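Local coordinates for protein adenylyltransferase MntA (Aphanizomenon flos-aquae 2012/KM1/D3, PDB 7AE2) that neutralises its cognate toxin HepT mainly by di-AMPylation, adding one AMP to a toxin tyrosine and a second AMP to the first, at residues I22-M27 and P64-V69; V29-R34 and H99-D104; S43-A48 and F78-D83. All blocks are in the same frame, centred on the assembly; numbering follows the deposited sequence.

Interaction 1 of 3, residues I22-M27 and P64-V69; sequences IPYLKM and PLAAFV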
loop_
_atom_site.group_PDB
_atom_site.type_symbol
_atom_site.label_atom_id
_atom_site.label_comp_id
_atom_site.label_asym_id
_atom_site.label_seq_id
_atom_site.Cartn_x
_atom_site.Cartn_y
_atom_site.Cartn_z
ATOM N N ILE B 22 -20.525 -3.213 16.915
ATOM C CA ILE B 22 -20.913 -2.454 15.730
ATOM C C ILE B 22 -22.436 -2.391 15.705
ATOM O O ILE B 22 -23.080 -3.223 15.048
ATOM C CB ILE B 22 -20.348 -3.085 14.448
ATOM C CG1 ILE B 22 -18.860 -3.396 14.620
ATOM C CG2 ILE B 22 -20.553 -2.157 13.263
ATOM C CD1 ILE B 22 -18.214 -4.008 13.395
ATOM N N PRO B 23 -23.052 -1.436 16.407
ATOM C CA PRO B 23 -24.519 -1.450 16.525
ATOM C C PRO B 23 -25.239 -1.175 15.218
ATOM O O PRO B 23 -26.384 -1.611 15.054
ATOM C CB PRO B 23 -24.796 -0.355 17.564
ATOM C CG PRO B 23 -23.623 0.565 17.453
ATOM C CD PRO B 23 -22.444 -0.306 17.130
ATOM N N TYR B 24 -24.609 -0.467 14.283
ATOM C CA TYR B 24 -25.236 -0.172 13.002
ATOM C C TYR B 24 -25.094 -1.304 11.992
ATOM O O TYR B 24 -25.547 -1.152 10.852
ATOM C CB TYR B 24 -24.653 1.119 12.416
ATOM C CG TYR B 24 -23.148 1.108 12.273
ATOM C CD1 TYR B 24 -22.544 0.646 11.111
ATOM C CD2 TYR B 24 -22.331 1.564 13.298
ATOM C CE1 TYR B 24 -21.169 0.634 10.975
ATOM C CE2 TYR B 24 -20.954 1.558 13.172
ATOM C CZ TYR B 24 -20.380 1.092 12.008
ATOM O OH TYR B 24 -19.011 1.083 11.878
ATOM N N LEU B 25 -24.488 -2.424 12.374
ATOM C CA LEU B 25 -24.286 -3.532 11.452
ATOM C C LEU B 25 -25.555 -4.367 11.340
ATOM O O LEU B 25 -26.176 -4.708 12.351
ATOM C CB LEU B 25 -23.122 -4.407 11.915
ATOM C CG LEU B 25 -22.709 -5.527 10.961
ATOM C CD1 LEU B 25 -22.111 -4.952 9.685
ATOM C CD2 LEU B 25 -21.733 -6.472 11.640
ATOM N N LYS B 26 -25.936 -4.694 10.105
ATOM C CA LYS B 26 -27.092 -5.541 9.844
ATOM C C LYS B 26 -26.740 -6.877 9.211
ATOM O O LYS B 26 -27.503 -7.834 9.360
ATOM C CB LYS B 26 -28.095 -4.813 8.938
ATOM N N MET B 27 -25.608 -6.970 8.515
ATOM C CA MET B 27 -25.205 -8.218 7.883
ATOM C C MET B 27 -23.703 -8.193 7.638
ATOM O O MET B 27 -23.142 -7.153 7.283
ATOM C CB MET B 27 -25.958 -8.445 6.565
ATOM C CG MET B 27 -25.720 -9.809 5.933
ATOM S SD MET B 27 -26.657 -10.052 4.411
ATOM C CE MET B 27 -25.962 -8.774 3.369
ATOM N N PRO B 64 -16.116 10.305 13.161
ATOM C CA PRO B 64 -15.939 10.825 11.793
ATOM C C PRO B 64 -15.498 9.779 10.787
ATOM O O PRO B 64 -15.718 9.971 9.586
ATOM C CB PRO B 64 -14.867 11.913 11.965
ATOM C CG PRO B 64 -14.908 12.264 13.427
ATOM C CD PRO B 64 -15.241 10.984 14.129
ATOM N N LEU B 65 -14.883 8.687 11.228
ATOM C CA LEU B 65 -14.418 7.633 10.332
ATOM C C LEU B 65 -14.860 6.272 10.849
ATOM O O LEU B 65 -14.060 5.351 11.023
ATOM C CB LEU B 65 -12.903 7.696 10.170
ATOM N N ALA B 66 -16.166 6.127 11.089
ATOM C CA ALA B 66 -16.680 4.900 11.687
ATOM C C ALA B 66 -16.561 3.711 10.741
ATOM O O ALA B 66 -16.452 2.567 11.196
ATOM C CB ALA B 66 -18.132 5.098 12.118
ATOM N N ALA B 67 -16.571 3.953 9.429
ATOM C CA ALA B 67 -16.470 2.846 8.484
ATOM C C ALA B 67 -15.084 2.214 8.520
ATOM O O ALA B 67 -14.949 0.990 8.392
ATOM C CB ALA B 67 -16.812 3.324 7.074
ATOM N N PHE B 68 -14.044 3.027 8.704
ATOM C CA PHE B 68 -12.671 2.537 8.698
ATOM C C PHE B 68 -12.265 1.871 10.005
ATOM O O PHE B 68 -11.140 1.371 10.097
ATOM C CB PHE B 68 -11.702 3.680 8.383
ATOM C CG PHE B 68 -11.872 4.253 7.006
ATOM C CD1 PHE B 68 -11.467 3.540 5.889
ATOM C CD2 PHE B 68 -12.430 5.509 6.826
ATOM C CE1 PHE B 68 -11.622 4.064 4.622
ATOM C CE2 PHE B 68 -12.586 6.037 5.562
ATOM C CZ PHE B 68 -12.182 5.314 4.460
ATOM N N VAL B 69 -13.141 1.849 11.015
ATOM C CA VAL B 69 -12.827 1.170 12.271
ATOM C C VAL B 69 -13.330 -0.266 12.294
ATOM O O VAL B 69 -12.982 -1.020 13.216
ATOM C CB VAL B 69 -13.399 1.953 13.474
ATOM C CG1 VAL B 69 -14.848 1.569 13.730
ATOM C CG2 VAL B 69 -12.544 1.736 14.716
#

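Interaction 2 of 3, residues V29-R34 and H99-D104; sequences VLFGSR and HFVARD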
loop_
_atom_site.group_PDB
_atom_site.type_symbol
_atom_site.label_atom_id
_atom_site.label_comp_id
_atom_site.label_asym_id
_atom_site.label_seq_id
_atom_site.Cartn_x
_atom_site.Cartn_y
_atom_site.Cartn_z
ATOM N N VAL B 29 -20.828 -10.622 5.569
ATOM C CA VAL B 29 -20.649 -11.719 4.624
ATOM C C VAL B 29 -19.165 -11.867 4.312
ATOM O O VAL B 29 -18.479 -10.875 4.041
ATOM C CB VAL B 29 -21.454 -11.492 3.331
ATOM C CG1 VAL B 29 -21.298 -12.679 2.395
ATOM C CG2 VAL B 29 -22.922 -11.246 3.649
ATOM N N LEU B 30 -18.677 -13.102 4.348
ATOM C CA LEU B 30 -17.313 -13.420 3.951
ATOM C C LEU B 30 -17.313 -13.917 2.512
ATOM O O LEU B 30 -18.107 -14.792 2.152
ATOM C CB LEU B 30 -16.700 -14.477 4.872
ATOM C CG LEU B 30 -15.295 -14.959 4.497
ATOM C CD1 LEU B 30 -14.235 -13.921 4.852
ATOM C CD2 LEU B 30 -14.985 -16.299 5.150
ATOM N N PHE B 31 -16.426 -13.354 1.696
ATOM C CA PHE B 31 -16.277 -13.759 0.306
ATOM C C PHE B 31 -14.795 -13.763 -0.041
ATOM O O PHE B 31 -13.938 -13.435 0.786
ATOM C CB PHE B 31 -17.075 -12.844 -0.634
ATOM C CG PHE B 31 -16.605 -11.414 -0.641
ATOM C CD1 PHE B 31 -17.048 -10.517 0.317
ATOM C CD2 PHE B 31 -15.730 -10.965 -1.618
ATOM C CE1 PHE B 31 -16.619 -9.200 0.307
ATOM C CE2 PHE B 31 -15.299 -9.651 -1.633
ATOM C CZ PHE B 31 -15.744 -8.767 -0.671
ATOM N N GLY B 32 -14.496 -14.144 -1.277
ATOM C CA GLY B 32 -13.121 -14.216 -1.725
ATOM C C GLY B 32 -12.493 -15.576 -1.510
ATOM O O GLY B 32 -13.178 -16.602 -1.550
ATOM N N SER B 33 -11.182 -15.588 -1.265
ATOM C CA SER B 33 -10.455 -16.847 -1.158
ATOM C C SER B 33 -10.794 -17.576 0.138
ATOM O O SER B 33 -10.927 -18.806 0.156
ATOM C CB SER B 33 -8.952 -16.584 -1.256
ATOM N N ARG B 34 -10.930 -16.828 1.238
ATOM C CA ARG B 34 -11.157 -17.434 2.549
ATOM C C ARG B 34 -12.436 -18.263 2.575
ATOM O O ARG B 34 -12.501 -19.301 3.246
ATOM C CB ARG B 34 -11.209 -16.346 3.627
ATOM C CG ARG B 34 -9.912 -15.575 3.827
ATOM C CD ARG B 34 -8.815 -16.443 4.434
ATOM N NE ARG B 34 -7.608 -15.668 4.720
ATOM C CZ ARG B 34 -6.509 -16.165 5.279
ATOM N NH1 ARG B 34 -6.449 -17.445 5.618
ATOM N NH2 ARG B 34 -5.463 -15.378 5.499
ATOM N N HIS B 99 -23.383 -8.620 -6.835
ATOM C CA HIS B 99 -23.765 -9.887 -7.447
ATOM C C HIS B 99 -22.865 -11.025 -6.976
ATOM O O HIS B 99 -23.348 -12.079 -6.548
ATOM C CB HIS B 99 -23.722 -9.762 -8.970
ATOM C CG HIS B 99 -23.828 -11.071 -9.686
ATOM N ND1 HIS B 99 -25.019 -11.752 -9.818
ATOM C CD2 HIS B 99 -22.890 -11.831 -10.297
ATOM C CE1 HIS B 99 -24.812 -12.872 -10.486
ATOM N NE2 HIS B 99 -23.528 -12.945 -10.788
ATOM N N PHE B 100 -21.546 -10.825 -7.046
ATOM C CA PHE B 100 -20.624 -11.894 -6.680
ATOM C C PHE B 100 -20.581 -12.115 -5.173
ATOM O O PHE B 100 -20.298 -13.231 -4.722
ATOM C CB PHE B 100 -19.227 -11.592 -7.223
ATOM C CG PHE B 100 -19.143 -11.640 -8.724
ATOM C CD1 PHE B 100 -19.055 -12.854 -9.387
ATOM C CD2 PHE B 100 -19.157 -10.474 -9.472
ATOM C CE1 PHE B 100 -18.981 -12.903 -10.768
ATOM C CE2 PHE B 100 -19.084 -10.517 -10.854
ATOM C CZ PHE B 100 -18.995 -11.734 -11.501
ATOM N N VAL B 101 -20.856 -11.077 -4.382
ATOM C CA VAL B 101 -20.961 -11.267 -2.939
ATOM C C VAL B 101 -22.173 -12.129 -2.606
ATOM O O VAL B 101 -22.111 -13.005 -1.735
ATOM C CB VAL B 101 -21.007 -9.905 -2.220
ATOM C CG1 VAL B 101 -21.393 -10.081 -0.759
ATOM C CG2 VAL B 101 -19.658 -9.209 -2.329
ATOM N N ALA B 102 -23.290 -11.913 -3.307
ATOM C CA ALA B 102 -24.476 -12.732 -3.083
ATOM C C ALA B 102 -24.302 -14.142 -3.634
ATOM O O ALA B 102 -24.867 -15.094 -3.085
ATOM C CB ALA B 102 -25.700 -12.066 -3.708
ATOM N N ARG B 103 -23.520 -14.294 -4.705
ATOM C CA ARG B 103 -23.367 -15.593 -5.352
ATOM C C ARG B 103 -22.398 -16.493 -4.593
ATOM O O ARG B 103 -22.690 -17.671 -4.358
ATOM C CB ARG B 103 -22.895 -15.409 -6.795
ATOM C CG ARG B 103 -23.066 -16.648 -7.661
ATOM C CD ARG B 103 -22.330 -16.513 -8.984
ATOM N NE ARG B 103 -20.882 -16.534 -8.803
ATOM C CZ ARG B 103 -20.005 -16.506 -9.802
ATOM N NH1 ARG B 103 -20.429 -16.457 -11.057
ATOM N NH2 ARG B 103 -18.705 -16.530 -9.545
ATOM N N ASP B 104 -21.237 -15.963 -4.211
ATOM C CA ASP B 104 -20.181 -16.765 -3.609
ATOM C C ASP B 104 -19.959 -16.472 -2.132
ATOM O O ASP B 104 -19.138 -17.143 -1.500
ATOM C CB ASP B 104 -18.861 -16.560 -4.368
ATOM C CG ASP B 104 -18.937 -17.015 -5.819
ATOM O OD1 ASP B 104 -19.694 -17.964 -6.116
ATOM O OD2 ASP B 104 -18.227 -16.425 -6.662
#

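Interaction 3 of 3, residues S43-A48 and F78-D83; sequences SDWDFA and FKINSD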
loop_
_atom_site.group_PDB
_atom_site.type_symbol
_atom_site.label_atom_id
_atom_site.label_comp_id
_atom_site.label_asym_id
_atom_site.label_seq_id
_atom_site.Cartn_x
_atom_site.Cartn_y
_atom_site.Cartn_z
ATOM N N SER B 43 -3.349 -15.115 1.311
ATOM C CA SER B 43 -4.697 -14.629 1.038
ATOM C C SER B 43 -5.124 -13.588 2.067
ATOM O O SER B 43 -4.576 -13.526 3.167
ATOM C CB SER B 43 -5.691 -15.792 1.021
ATOM N N ASP B 44 -6.107 -12.772 1.699
ATOM C CA ASP B 44 -6.643 -11.734 2.565
ATOM C C ASP B 44 -8.083 -12.057 2.942
ATOM O O ASP B 44 -8.741 -12.896 2.319
ATOM C CB ASP B 44 -6.566 -10.361 1.889
ATOM C CG ASP B 44 -7.401 -10.281 0.623
ATOM O OD1 ASP B 44 -7.658 -11.336 0.005
ATOM O OD2 ASP B 44 -7.797 -9.157 0.243
ATOM N N TRP B 45 -8.566 -11.378 3.977
ATOM C CA TRP B 45 -9.923 -11.559 4.475
ATOM C C TRP B 45 -10.820 -10.493 3.857
ATOM O O TRP B 45 -10.628 -9.297 4.100
ATOM C CB TRP B 45 -9.958 -11.481 6.002
ATOM C CG TRP B 45 -9.159 -12.555 6.674
ATOM C CD1 TRP B 45 -7.823 -12.532 6.948
ATOM C CD2 TRP B 45 -9.647 -13.812 7.157
ATOM N NE1 TRP B 45 -7.447 -13.698 7.571
ATOM C CE2 TRP B 45 -8.550 -14.499 7.712
ATOM C CE3 TRP B 45 -10.905 -14.422 7.174
ATOM C CZ2 TRP B 45 -8.673 -15.767 8.278
ATOM C CZ3 TRP B 45 -11.025 -15.678 7.736
ATOM C CH2 TRP B 45 -9.915 -16.338 8.280
ATOM N N ASP B 46 -11.793 -10.929 3.061
ATOM C CA ASP B 46 -12.710 -10.036 2.360
ATOM C C ASP B 46 -14.084 -10.137 3.014
ATOM O O ASP B 46 -14.720 -11.196 2.976
ATOM C CB ASP B 46 -12.774 -10.385 0.874
ATOM C CG ASP B 46 -11.443 -10.185 0.167
ATOM O OD1 ASP B 46 -10.788 -9.146 0.400
ATOM O OD2 ASP B 46 -11.050 -11.070 -0.622
ATOM N N PHE B 47 -14.538 -9.038 3.612
ATOM C CA PHE B 47 -15.837 -8.976 4.267
ATOM C C PHE B 47 -16.721 -7.952 3.570
ATOM O O PHE B 47 -16.249 -6.886 3.159
ATOM C CB PHE B 47 -15.707 -8.611 5.752
ATOM C CG PHE B 47 -14.924 -9.607 6.561
ATOM C CD1 PHE B 47 -15.503 -10.799 6.965
ATOM C CD2 PHE B 47 -13.616 -9.345 6.932
ATOM C CE1 PHE B 47 -14.787 -11.714 7.714
ATOM C CE2 PHE B 47 -12.895 -10.256 7.680
ATOM C CZ PHE B 47 -13.481 -11.443 8.072
ATOM N N ALA B 48 -18.003 -8.279 3.443
ATOM C CA ALA B 48 -19.011 -7.363 2.929
ATOM C C ALA B 48 -19.976 -7.017 4.053
ATOM O O ALA B 48 -20.532 -7.913 4.696
ATOM C CB ALA B 48 -19.765 -7.976 1.747
ATOM N N PHE B 78 -12.270 -11.473 15.882
ATOM C CA PHE B 78 -11.915 -12.705 15.189
ATOM C C PHE B 78 -10.489 -13.161 15.471
ATOM O O PHE B 78 -10.121 -14.266 15.057
ATOM C CB PHE B 78 -12.100 -12.534 13.678
ATOM C CG PHE B 78 -13.519 -12.269 13.264
ATOM C CD1 PHE B 78 -14.578 -12.704 14.045
ATOM C CD2 PHE B 78 -13.795 -11.587 12.089
ATOM C CE1 PHE B 78 -15.885 -12.462 13.664
ATOM C CE2 PHE B 78 -15.100 -11.341 11.704
ATOM C CZ PHE B 78 -16.146 -11.780 12.492
ATOM N N LYS B 79 -9.688 -12.344 16.161
ATOM C CA LYS B 79 -8.276 -12.639 16.418
ATOM C C LYS B 79 -7.515 -12.857 15.109
ATOM O O LYS B 79 -6.772 -13.827 14.948
ATOM C CB LYS B 79 -8.119 -13.841 17.356
ATOM C CG LYS B 79 -8.017 -13.483 18.835
ATOM C CD LYS B 79 -9.262 -12.765 19.336
ATOM C CE LYS B 79 -9.092 -12.302 20.775
ATOM N NZ LYS B 79 -10.279 -11.546 21.267
ATOM N N ILE B 80 -7.711 -11.938 14.164
ATOM C CA ILE B 80 -7.035 -11.984 12.875
ATOM C C ILE B 80 -6.363 -10.642 12.623
ATOM O O ILE B 80 -6.729 -9.616 13.201
ATOM C CB ILE B 80 -7.997 -12.327 11.718
ATOM C CG1 ILE B 80 -9.070 -11.247 11.580
ATOM C CG2 ILE B 80 -8.639 -13.682 11.941
ATOM C CD1 ILE B 80 -10.083 -11.541 10.501
ATOM N N ASN B 81 -5.363 -10.665 11.743
ATOM C CA ASN B 81 -4.605 -9.465 11.401
ATOM C C ASN B 81 -5.516 -8.468 10.692
ATOM O O ASN B 81 -5.910 -8.685 9.541
ATOM C CB ASN B 81 -3.410 -9.831 10.525
ATOM C CG ASN B 81 -2.665 -8.612 10.015
ATOM O OD1 ASN B 81 -2.632 -7.570 10.671
ATOM N ND2 ASN B 81 -2.068 -8.734 8.834
ATOM N N SER B 82 -5.844 -7.369 11.376
ATOM C CA SER B 82 -6.714 -6.348 10.804
ATOM C C SER B 82 -6.071 -5.600 9.642
ATOM O O SER B 82 -6.781 -4.898 8.915
ATOM C CB SER B 82 -7.145 -5.359 11.891
ATOM O OG SER B 82 -6.030 -4.835 12.593
ATOM N N ASP B 83 -4.758 -5.730 9.448
ATOM C CA ASP B 83 -4.092 -5.115 8.308
ATOM C C ASP B 83 -4.271 -5.909 7.021
ATOM O O ASP B 83 -3.835 -5.445 5.961
ATOM C CB ASP B 83 -2.601 -4.936 8.602
ATOM C CG ASP B 83 -2.345 -3.937 9.713
ATOM O OD1 ASP B 83 -3.042 -2.902 9.751
ATOM O OD2 ASP B 83 -1.453 -4.190 10.550
#

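Interaction 1 of 3, residues I22-M27 and P64-V69
The ring of Y24 carries I22 CG2 on one face, 3.5 Å above its plane and displaced toward the rim, while its hydroxyl is directed at the backbone of A66, whose carbonyl oxygen lies oblique to the ring. More aromatic groups close around it: Y51 and Y56 meet Y24 edge-to-face, and the ring of Y59 meets it with the planes at about 55°. Across the contact the phenol hydroxyl has one polar partner: a weak hydrogen bond of 3.0 Å from Y24 OH to A66 O. The methyl group CB of A66 lies 4.1 Å from Y24 OH, so the phenol meets both backbone and side chain of the same residue. A66 O also accepts, weakly, from V69 N within 64-69, and the backbone oxygen of buried A66 is thus met by two weak bonds. The tyrosine is presented from a type I turn, I22 to L25, closed by L25 N to I22 O at 3.1 Å. That turn leads from helix 18-21 into strand 25-31, the first strand of the nucleotidyltransferase sheet. A classic beta bulge follows directly, with K26 and M27 both facing L50. CG of Y24 sits between the backbone N and the carbonyl carbon (chi1 55°), which carries the ring across toward the loop that links helix 53-62 to helix 70-78. L65, A67, F68 and V69 of the same loop also pack on the chain of another protein.

Interaction 2 of 3, residues V29-R34 and H99-D104
F31 and V101 meet through a CH-pi contact: methyl CG2 of V101 stands over one face of the F31 ring, 4.0 Å from its centroid and only 11° off the ring normal. The methyl is therefore almost centred on the phenyl, and its nearest ring atom, F31 CD1, is 3.9 Å from V101 CG2. The other branch of the same valine serves V29, two residues earlier on the same side of the strand, since V101 CG1 packs against V29 CG1 at 4.1 Å. With CG1 anti to the backbone N (chi1 169°), V101 spreads its two methyls so that each finds its own partner. L30, between V29 and F31, faces away, the usual strand alternation. Behind this shell, helix 95-104 runs nearly perpendicular to the strand: the axes of 29-31 and 99-104 approach to 8.3 Å at 93°. At its end R103 bridges D104, with R103 NH2 2.9 Å from D104 OD2 on the syn side of the carboxylate, while F100 CD1 lies over the rim of one guanidinium face; R103 also pairs with an acidic side chain of another protein's chain. Beyond F31 the chain turns at G32, where the probable GSX(10)DXD motif of nucleotidyltransferases begins. F31 also touches D46 at the motif's end, so helix 95-104 packs on the sheet beside the probable magnesium site.

Interaction 3 of 3, residues S43-A48 and F78-D83
I80 reaches W45 by its far end. From CB, which is directed at strand 45-51, CG1 lies between the backbone N and the carbonyl carbon (chi1 62°), and an extended chi2 pushes the CD1 methyl outward. CD1 settles over one face of the indole, with W45 CG 4.1 Å from I80 CD1, and it stands 12° off the normal of the five-membered ring: a CH-pi contact. The same methyl is 4.2 Å from F47 CZ, but there it comes at the ring edge, near its plane, so one carbon fills the angle between two aromatic side chains. F47 in turn meets F78, the two side chains sliding past each other in opposite directions, with F47 CZ and F78 CE2 4.0 Å apart; their planes lie at 37°, an oblique pair. Past I80 an Asx turn, N81 OD1 taking the N-H of D83 from above its carbonyl plane, bends the chain toward strand 85-89. W45 and F47 share one side of their strand, whereas D44 and D46 lie on the other, where, by similarity, they bind two magnesium ions. The apolar face thus continues into its surroundings: I85 of strand 85-89 touches both F47 and I80, strand 25-31 adds L28 and L30 beside F47, and helix 8-14 closes over W45 and F78 with L11.

Overall arrangement
Strand 25-31 serves interactions 1 and 2 in succession, and its neighbour, strand 45-51, carries interaction 3. Interactions 2 and 3 join directly: V29 O lies 2.7 Å from A48 N and F31 N lies 3.0 Å from D46 O, probable hydrogen bonds of the antiparallel pair, while R34 adds a cation-pi contact with W45. Interaction 3 is nested within the chain loop closed by interaction 2, and the strand pairing that links them places the two ends of the probable GSX(10)DXD motif side by side near the probable two-magnesium site, where D86 is expected to join D44 and D46 at one metal. Interaction 1 lies apart, its centre about 20 Å from that of interaction 2 and about 16 Å from that of interaction 3.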